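Virulence factor (Pectobacterium carotovorum, PDB 2W3Y) is an S-palmitoylated virulence factor produced by a Drosophila pathogen, binds to lipid vesicles and carries a palmitic acid in this structure. Local coordinates at residues 135-141 against 266-272; 143-147 against 259-263. One frame throughout, in Å; residues are numbered along the deposited sequence.

Contact 1: residues 135-141 against 266-272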
# COMPACT_ATOMS: atom_id res chain seq x y z
N ASN A 135 -3.03 -9.43 6.95
CA ASN A 135 -3.71 -10.61 7.54
C ASN A 135 -2.74 -11.76 7.87
O ASN A 135 -2.92 -12.90 7.43
CB ASN A 135 -4.84 -11.14 6.65
CG ASN A 135 -5.98 -10.16 6.53
OD1 ASN A 135 -6.27 -9.41 7.45
ND2 ASN A 135 -6.65 -10.19 5.39
N VAL A 136 -1.73 -11.43 8.68
CA VAL A 136 -0.61 -12.32 8.94
C VAL A 136 -0.28 -12.39 10.43
O VAL A 136 -0.61 -11.48 11.20
CB VAL A 136 0.70 -11.96 8.12
CG1 VAL A 136 0.46 -12.04 6.61
CG2 VAL A 136 1.28 -10.60 8.51
N ILE A 137 0.36 -13.49 10.81
CA ILE A 137 1.08 -13.58 12.08
C ILE A 137 2.56 -13.37 11.74
O ILE A 137 3.18 -14.19 11.06
CB ILE A 137 0.84 -14.93 12.78
CG1 ILE A 137 -0.66 -15.12 13.03
CG2 ILE A 137 1.63 -15.03 14.10
CD1 ILE A 137 -1.10 -16.53 13.24
N ALA A 138 3.10 -12.23 12.18
CA ALA A 138 4.47 -11.84 11.88
C ALA A 138 5.42 -12.38 12.93
O ALA A 138 5.00 -12.77 14.00
CB ALA A 138 4.58 -10.32 11.81
N GLY A 139 6.70 -12.41 12.59
CA GLY A 139 7.75 -12.70 13.55
C GLY A 139 8.53 -11.42 13.82
O GLY A 139 7.98 -10.45 14.35
N ASN A 140 9.79 -11.42 13.43
CA ASN A 140 10.67 -10.27 13.56
C ASN A 140 10.28 -9.15 12.60
O ASN A 140 10.36 -9.31 11.38
CB ASN A 140 12.13 -10.69 13.31
CG ASN A 140 13.12 -9.61 13.71
OD1 ASN A 140 12.95 -8.43 13.39
ND2 ASN A 140 14.18 -10.02 14.41
N VAL A 141 9.87 -8.01 13.15
CA VAL A 141 9.55 -6.84 12.35
C VAL A 141 10.35 -5.62 12.82
O VAL A 141 9.93 -4.48 12.62
CB VAL A 141 8.01 -6.57 12.31
CG1 VAL A 141 7.28 -7.78 11.73
CG2 VAL A 141 7.46 -6.21 13.70
N PHE A 266 9.92 -9.85 5.07
CA PHE A 266 9.72 -10.28 6.44
C PHE A 266 9.93 -11.79 6.51
O PHE A 266 9.48 -12.52 5.62
CB PHE A 266 8.31 -9.93 6.91
CG PHE A 266 8.08 -8.46 7.07
CD1 PHE A 266 8.51 -7.79 8.21
CD2 PHE A 266 7.43 -7.74 6.08
CE1 PHE A 266 8.29 -6.44 8.37
CE2 PHE A 266 7.19 -6.37 6.23
CZ PHE A 266 7.63 -5.72 7.37
N ASN A 267 10.59 -12.25 7.57
CA ASN A 267 10.90 -13.67 7.75
C ASN A 267 10.04 -14.32 8.83
O ASN A 267 9.62 -13.66 9.79
CB ASN A 267 12.38 -13.85 8.08
CG ASN A 267 13.30 -13.32 6.99
OD1 ASN A 267 13.16 -13.68 5.81
ND2 ASN A 267 14.23 -12.45 7.36
N GLY A 268 9.80 -15.63 8.65
CA GLY A 268 9.03 -16.45 9.59
C GLY A 268 7.56 -16.06 9.70
O GLY A 268 7.01 -16.06 10.80
N VAL A 269 6.93 -15.75 8.57
CA VAL A 269 5.54 -15.26 8.54
C VAL A 269 4.54 -16.34 8.12
O VAL A 269 4.80 -17.12 7.20
CB VAL A 269 5.42 -14.01 7.60
CG1 VAL A 269 4.01 -13.36 7.68
CG2 VAL A 269 6.49 -12.99 7.94
N LYS A 270 3.39 -16.38 8.79
CA LYS A 270 2.28 -17.23 8.33
C LYS A 270 0.97 -16.45 8.26
O LYS A 270 0.85 -15.41 8.91
CB LYS A 270 2.16 -18.49 9.20
CG LYS A 270 1.83 -18.26 10.68
CD LYS A 270 1.26 -19.54 11.28
CE LYS A 270 1.78 -19.80 12.70
NZ LYS A 270 1.15 -18.95 13.76
N PRO A 271 -0.02 -16.94 7.47
CA PRO A 271 -1.32 -16.28 7.43
C PRO A 271 -2.05 -16.38 8.78
O PRO A 271 -1.82 -17.34 9.54
CB PRO A 271 -2.09 -17.06 6.35
CG PRO A 271 -1.05 -17.85 5.60
CD PRO A 271 0.00 -18.14 6.61
N ASN A 272 -2.87 -15.39 9.10
CA ASN A 272 -3.74 -15.49 10.27
C ASN A 272 -5.13 -15.99 9.85
O ASN A 272 -5.35 -16.30 8.66
CB ASN A 272 -3.77 -14.15 11.06
CG ASN A 272 -4.60 -13.05 10.39
OD1 ASN A 272 -5.33 -13.27 9.41
ND2 ASN A 272 -4.50 -11.85 10.95
O HOH W 1 -6.05 -9.49 10.03
O HOH W 2 -2.43 -11.51 13.12
O HOH W 3 4.50 -16.20 12.38
O HOH W 4 8.14 -11.41 10.45
O HOH W 5 11.71 -10.29 9.61
O HOH W 6 10.85 -14.03 12.54
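N272 lays its side-chain amide nearly parallel over the face of the peptide that joins N135 to V136. A chi1 of 75°, with the amide carbon between the residue's own backbone N and carbonyl carbon, puts N272 CG 3.4 Å from N135 C. N272 OD1 sits close to N135 O without bonding to it and accepts instead from N274 N. N135 O is claimed by N272 N at 3.0 Å, in a bond straight at the hydrogen (179°) whose donor stands above the carbonyl plane. N272 ND2 donates to two waters, one held by N135 OD1 and the other by V136 O, and the N-H of N274 on N272 OD1 settles which end of the amide is oxygen. Next along, I137 and K270 form the hydrogen-bonded pair of a short two-stranded antiparallel ribbon, with I137 N to K270 O at 2.7 Å and K270 N to I137 O at 3.2 Å. Their side chains share a face, and the lysine, bent at its last two torsions, curls back until K270 NZ lies 3.3 Å from I137 CD1. V136 instead presses CB on V269 CG1 at 3.6 Å, both valines also touching F49 and F178 of the large sheet. Beyond the ribbon, waters link G139 N and N140 N to N267 O. At the far end V141 CG1 approaches F266 CD1 obliquely at 3.7 Å, while N140 O lies at the edge of that ring, in its plane.

Contact 2: residues 143-147 against 259-263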
# COMPACT_ATOMS: atom_id res chain seq x y z
N GLY A 143 13.05 -4.11 11.81
CA GLY A 143 13.39 -3.18 10.74
C GLY A 143 12.27 -2.20 10.40
O GLY A 143 12.49 -0.99 10.33
N PHE A 144 11.07 -2.73 10.18
CA PHE A 144 9.88 -1.89 9.98
C PHE A 144 9.62 -1.00 11.22
O PHE A 144 9.29 0.18 11.08
CB PHE A 144 8.65 -2.74 9.65
CG PHE A 144 7.37 -1.95 9.53
CD1 PHE A 144 7.15 -1.13 8.43
CD2 PHE A 144 6.39 -2.03 10.52
CE1 PHE A 144 5.95 -0.39 8.32
CE2 PHE A 144 5.20 -1.28 10.42
CZ PHE A 144 4.99 -0.47 9.30
N ALA A 145 9.79 -1.57 12.42
CA ALA A 145 9.61 -0.80 13.66
C ALA A 145 10.51 0.44 13.73
O ALA A 145 10.05 1.52 14.13
CB ALA A 145 9.78 -1.67 14.92
N THR A 146 11.78 0.29 13.34
CA THR A 146 12.70 1.43 13.23
C THR A 146 12.24 2.43 12.17
O THR A 146 12.26 3.65 12.40
CB THR A 146 14.19 0.99 12.97
OG1 THR A 146 14.66 0.21 14.08
CG2 THR A 146 15.11 2.19 12.81
N PHE A 147 11.82 1.94 11.01
CA PHE A 147 11.31 2.85 9.97
C PHE A 147 10.14 3.70 10.48
O PHE A 147 10.11 4.93 10.29
CB PHE A 147 10.86 2.08 8.72
CG PHE A 147 9.94 2.90 7.84
CD1 PHE A 147 10.47 3.87 7.00
CD2 PHE A 147 8.55 2.74 7.92
CE1 PHE A 147 9.64 4.67 6.21
CE2 PHE A 147 7.70 3.54 7.14
CZ PHE A 147 8.25 4.50 6.30
N ASP A 259 9.67 10.05 0.72
CA ASP A 259 10.08 10.10 2.11
C ASP A 259 9.32 9.08 2.98
O ASP A 259 9.84 8.61 3.99
CB ASP A 259 9.92 11.53 2.68
CG ASP A 259 10.64 12.58 1.83
OD1 ASP A 259 11.78 12.92 2.19
OD2 ASP A 259 10.07 13.04 0.80
N SER A 260 8.10 8.71 2.58
CA SER A 260 7.30 7.72 3.32
C SER A 260 7.49 6.25 2.89
O SER A 260 6.72 5.38 3.30
CB SER A 260 5.81 8.06 3.22
OG SER A 260 5.34 7.89 1.88
N TYR A 261 8.48 5.97 2.06
CA TYR A 261 8.63 4.62 1.48
C TYR A 261 9.42 3.66 2.36
O TYR A 261 10.41 4.05 2.96
CB TYR A 261 9.31 4.70 0.10
CG TYR A 261 9.60 3.35 -0.54
CD1 TYR A 261 8.60 2.64 -1.20
CD2 TYR A 261 10.89 2.80 -0.49
CE1 TYR A 261 8.88 1.39 -1.81
CE2 TYR A 261 11.17 1.57 -1.08
CZ TYR A 261 10.17 0.87 -1.74
OH TYR A 261 10.47 -0.33 -2.32
N PHE A 262 8.96 2.41 2.41
CA PHE A 262 9.68 1.31 3.05
C PHE A 262 9.37 0.02 2.30
O PHE A 262 8.25 -0.18 1.84
CB PHE A 262 9.24 1.17 4.52
CG PHE A 262 9.93 0.03 5.26
CD1 PHE A 262 11.22 0.19 5.77
CD2 PHE A 262 9.27 -1.19 5.46
CE1 PHE A 262 11.86 -0.87 6.47
CE2 PHE A 262 9.90 -2.25 6.16
CZ PHE A 262 11.19 -2.09 6.65
N ASP A 263 10.37 -0.84 2.18
CA ASP A 263 10.15 -2.20 1.71
C ASP A 263 10.94 -3.16 2.58
O ASP A 263 11.95 -2.79 3.17
CB ASP A 263 10.59 -2.37 0.25
CG ASP A 263 12.11 -2.33 0.11
OD1 ASP A 263 12.67 -1.22 0.21
OD2 ASP A 263 12.73 -3.40 -0.10
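The carbonyl oxygen of S260 accepts a hydrogen bond from Q43 NE2 while also meeting F147 CZ at 3.5 Å. The next carbonyl along, that of Y261, touches the same ring, its O 3.4 Å from F147 CE1, so two backbone oxygens come up against the far end of this phenylalanine. No hydrogen bond crosses between 143-147 and 259-263; three phenylalanines, F144, F147 and F262, carry the contact as an aromatic cluster. F262 CB stands almost exactly over the middle of the F147 ring, 3.6 Å from its centroid, a CH-pi contact. F262 CG is anti to its backbone nitrogen (chi1 179°), which carries the ring from there toward the helix while F147 points the other way: the two slide past each other with planes near parallel (28°) and little overlap, and F262 CD1 settles 3.5 Å from F147 CB. F144 meets the same ring differently. F144 CD1 lies 3.6 Å from F262 CD2, which sits at the edge of the F144 ring, near its plane, and the two planes are steeply inclined (59°). F262 CZ reaches as far as the helix backbone, 3.6 Å from F144 CA. The cluster thus joins helix 142-159 to the start of strand 262-266, which is paired with strand 40-49; Q45 of that strand touches the side chains of all three phenylalanines, and helix 125-134 packs on F144 through A126, V129 and I130.

The two contacts join elements that follow each other in sequence: strand 136-137 leads into helix 142-159, and strand 262-266 leads into strand 270-271, so contact 2 is nested inside the loop that contact 1 closes. Their centres are about 16 Å apart, yet they meet directly where F266 CZ of contact 1 packs against F144 CB of contact 2 at 3.9 Å. Helix 125-134 borders both, touching F266 and F144 through I130. The bound palmitic acid is nearer to contact 2: the side chain of F144 is about 7 Å from it and that of N135 about 10 Å, too far for either to touch the lipid.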